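Local atomic coordinates of putative short-chain dehydrogenase/reductase (Burkholderia xenovorans, PDB entry 5K9Z), a protein that probably acts as an NAD- or NADP-dependent oxidoreductase of the short-chain dehydrogenase/reductase family, working on CH-OH groups of its substrates. Residues T67-E72 with L117-D122. Residues are numbered along the deposited sequence; the frame is centred on the assembly and turned at random.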
ATOM      1  N   THR C  67      -5.118 -33.088   6.053  1.00 19.30           N
ATOM      2  CA  THR C  67      -5.934 -31.890   6.263  1.00 21.34           C
ATOM      3  C   THR C  67      -6.196 -31.187   4.943  1.00 21.08           C
ATOM      4  O   THR C  67      -5.267 -30.638   4.348  1.00 18.63           O
ATOM      5  CB  THR C  67      -5.254 -30.908   7.212  1.00 20.99           C
ATOM      6  OG1 THR C  67      -4.867 -31.582   8.403  1.00 17.08           O
ATOM      7  CG2 THR C  67      -6.216 -29.776   7.545  1.00 15.98           C
ATOM      8  N   ASP C  68      -7.457 -31.149   4.535  1.00 17.33           N
ATOM      9  CA  ASP C  68      -7.930 -30.258   3.481  1.00 20.65           C
ATOM     10  C   ASP C  68      -8.470 -29.001   4.160  1.00 23.08           C
ATOM     11  O   ASP C  68      -9.560 -29.033   4.746  1.00 19.54           O
ATOM     12  CB  ASP C  68      -9.005 -30.964   2.660  1.00 23.90           C
ATOM     13  CG  ASP C  68      -9.561 -30.112   1.542  1.00 24.92           C
ATOM     14  OD1 ASP C  68      -9.363 -28.883   1.529  1.00 24.10           O
ATOM     15  OD2 ASP C  68     -10.223 -30.695   0.672  1.00 25.93           O
ATOM     16  N   VAL C  69      -7.732 -27.886   4.061  1.00 22.44           N
ATOM     17  CA  VAL C  69      -8.105 -26.685   4.806  1.00 18.26           C
ATOM     18  C   VAL C  69      -9.402 -26.059   4.312  1.00 17.51           C
ATOM     19  O   VAL C  69      -9.985 -25.227   5.018  1.00 18.34           O
ATOM     20  CB  VAL C  69      -6.991 -25.611   4.800  1.00 19.61           C
ATOM     21  CG1 VAL C  69      -5.722 -26.167   5.404  1.00 14.73           C
ATOM     22  CG2 VAL C  69      -6.734 -25.073   3.390  1.00 18.66           C
ATOM     23  N   SER C  70      -9.916 -26.472   3.158  1.00 15.47           N
ATOM     24  CA  SER C  70     -11.226 -25.963   2.769  1.00 16.68           C
ATOM     25  C   SER C  70     -12.359 -26.576   3.584  1.00 17.98           C
ATOM     26  O   SER C  70     -13.493 -26.091   3.476  1.00 18.46           O
ATOM     27  CB  SER C  70     -11.487 -26.205   1.276  1.00 21.94           C
ATOM     28  OG  SER C  70     -11.646 -27.582   0.999  1.00 22.35           O
ATOM     29  N   VAL C  71     -12.079 -27.588   4.408  1.00 15.79           N
ATOM     30  CA  VAL C  71     -13.087 -28.280   5.220  1.00 17.80           C
ATOM     31  C   VAL C  71     -12.849 -27.928   6.680  1.00 16.85           C
ATOM     32  O   VAL C  71     -11.863 -28.375   7.276  1.00 16.12           O
ATOM     33  CB  VAL C  71     -13.035 -29.801   5.031  1.00 17.44           C
ATOM     34  CG1 VAL C  71     -14.149 -30.490   5.863  1.00 17.24           C
ATOM     35  CG2 VAL C  71     -13.137 -30.155   3.556  1.00 22.68           C
ATOM     36  N   GLU C  72     -13.765 -27.161   7.274  1.00 16.17           N
ATOM     37  CA  GLU C  72     -13.534 -26.669   8.631  1.00 16.12           C
ATOM     38  C   GLU C  72     -13.262 -27.812   9.599  1.00 17.64           C
ATOM     39  O   GLU C  72     -12.366 -27.723  10.450  1.00 16.40           O
ATOM     40  CB  GLU C  72     -14.736 -25.862   9.115  1.00 16.29           C
ATOM     41  CG  GLU C  72     -14.537 -25.428  10.561  1.00 16.36           C
ATOM     42  CD  GLU C  72     -15.690 -24.645  11.124  1.00 22.45           C
ATOM     43  OE1 GLU C  72     -16.791 -24.678  10.540  1.00 21.24           O
ATOM     44  OE2 GLU C  72     -15.486 -23.989  12.167  1.00 24.67           O
ATOM     45  N   LEU C 117     -11.651 -19.399  -3.200  1.00 14.94           N
ATOM     46  CA  LEU C 117     -11.811 -18.765  -1.890  1.00 14.83           C
ATOM     47  C   LEU C 117     -11.942 -19.794  -0.767  1.00 16.95           C
ATOM     48  O   LEU C 117     -11.568 -19.504   0.374  1.00 23.49           O
ATOM     49  CB  LEU C 117     -13.013 -17.819  -1.920  1.00 14.44           C
ATOM     50  CG  LEU C 117     -12.736 -16.349  -2.303  1.00 23.69           C
ATOM     51  CD1 LEU C 117     -11.935 -16.204  -3.574  1.00 31.58           C
ATOM     52  CD2 LEU C 117     -14.056 -15.612  -2.450  1.00 28.87           C
ATOM     53  N   GLY C 118     -12.439 -21.001  -1.075  1.00 16.83           N
ATOM     54  CA  GLY C 118     -12.547 -22.032  -0.052  1.00 16.34           C
ATOM     55  C   GLY C 118     -11.198 -22.405   0.527  1.00 20.71           C
ATOM     56  O   GLY C 118     -11.050 -22.548   1.746  1.00 20.30           O
ATOM     57  N   VAL C 119     -10.184 -22.505  -0.334  1.00 17.37           N
ATOM     58  CA  VAL C 119      -8.831 -22.817   0.102  1.00 14.93           C
ATOM     59  C   VAL C 119      -8.134 -21.568   0.657  1.00 19.42           C
ATOM     60  O   VAL C 119      -7.541 -21.593   1.745  1.00 20.13           O
ATOM     61  CB  VAL C 119      -8.025 -23.428  -1.066  1.00 19.80           C
ATOM     62  CG1 VAL C 119      -6.604 -23.687  -0.643  1.00 17.14           C
ATOM     63  CG2 VAL C 119      -8.702 -24.723  -1.634  1.00 23.32           C
ATOM     64  N   LEU C 120      -8.142 -20.475  -0.109  1.00 14.15           N
ATOM     65  CA  LEU C 120      -7.268 -19.350   0.204  1.00 13.49           C
ATOM     66  C   LEU C 120      -7.825 -18.426   1.272  1.00 14.41           C
ATOM     67  O   LEU C 120      -7.048 -17.686   1.892  1.00 16.64           O
ATOM     68  CB  LEU C 120      -6.950 -18.552  -1.067  1.00 16.52           C
ATOM     69  CG  LEU C 120      -6.144 -19.332  -2.124  1.00 18.73           C
ATOM     70  CD1 LEU C 120      -5.818 -18.486  -3.364  1.00 14.35           C
ATOM     71  CD2 LEU C 120      -4.859 -19.896  -1.539  1.00 15.36           C
ATOM     72  N   LEU C 121      -9.138 -18.407   1.468  1.00 15.40           N
ATOM     73  CA  LEU C 121      -9.758 -17.529   2.455  1.00 18.45           C
ATOM     74  C   LEU C 121     -10.487 -18.317   3.535  1.00 17.29           C
ATOM     75  O   LEU C 121     -10.182 -18.139   4.722  1.00 17.60           O
ATOM     76  CB  LEU C 121     -10.727 -16.548   1.765  1.00 15.17           C
ATOM     77  CG  LEU C 121     -11.578 -15.676   2.699  1.00 18.27           C
ATOM     78  CD1 LEU C 121     -10.705 -14.917   3.696  1.00 19.11           C
ATOM     79  CD2 LEU C 121     -12.436 -14.704   1.888  1.00 18.38           C
ATOM     80  N   ASP C 122     -11.437 -19.192   3.165  1.00 13.92           N
ATOM     81  CA  ASP C 122     -12.163 -19.945   4.187  1.00 15.08           C
ATOM     82  C   ASP C 122     -11.196 -20.748   5.038  1.00 20.11           C
ATOM     83  O   ASP C 122     -11.324 -20.788   6.269  1.00 17.30           O
ATOM     84  CB  ASP C 122     -13.184 -20.890   3.544  1.00 18.10           C
ATOM     85  CG  ASP C 122     -14.264 -20.165   2.762  1.00 25.77           C
ATOM     86  OD1 ASP C 122     -14.464 -18.951   2.954  1.00 23.37           O
ATOM     87  OD2 ASP C 122     -14.875 -20.817   1.890  1.00 32.37           O
TER
HETATM   88  O   HOH W   1     -14.991 -23.869   2.913  1.00 31.43           O
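In the Rossmann fold of the short-chain dehydrogenases/reductases, the loop leaving strand 63-66, outermost in the parallel sheet of its chain, passes the long helix 110-138, and here V69 and S70 lie against G118 and V119 of that helix. The loop has a compact internal shape of its own. D68 to V71 form a type I turn, and D68 OD1 accepts from S70 N at 3.0 Å, an Asx turn, as well as from S70 OG at 2.7 Å. Both donors approach the carboxylate from one face, the hydroxyl from 42° above its plane. A chi1 of 69° swings S70 OG back to D68, leaving CA and CB as the atoms that meet the helix. S70 CA makes a CA-H...O contact with G118 O at 3.6 Å, while S70 CB sits 3.7 Å from the same oxygen. G118 has no side chain where S70 packs, and nearby the CA atoms of S70 and V119 are 4.8 Å apart. Beside this, V69 CG2 comes close to V119 O and meets V119 CG1 at 4.3 Å. V69 also touches V75 of helix 72-86, and V119 touches A96 and F98. Polar linkage comes through a water that donates to S70 O at 2.7 Å and, at a longer 3.2 Å, to D122 OD2; D122 lies in a wider pi-type turn, where L117 O accepts from both L121 N and D122 N. The example illustrates an Asx turn within a type I turn, set between a parallel strand and the following helix 72-86, whose N-cap position V71 takes, and fitted against helix 110-138 in a Rossmann fold.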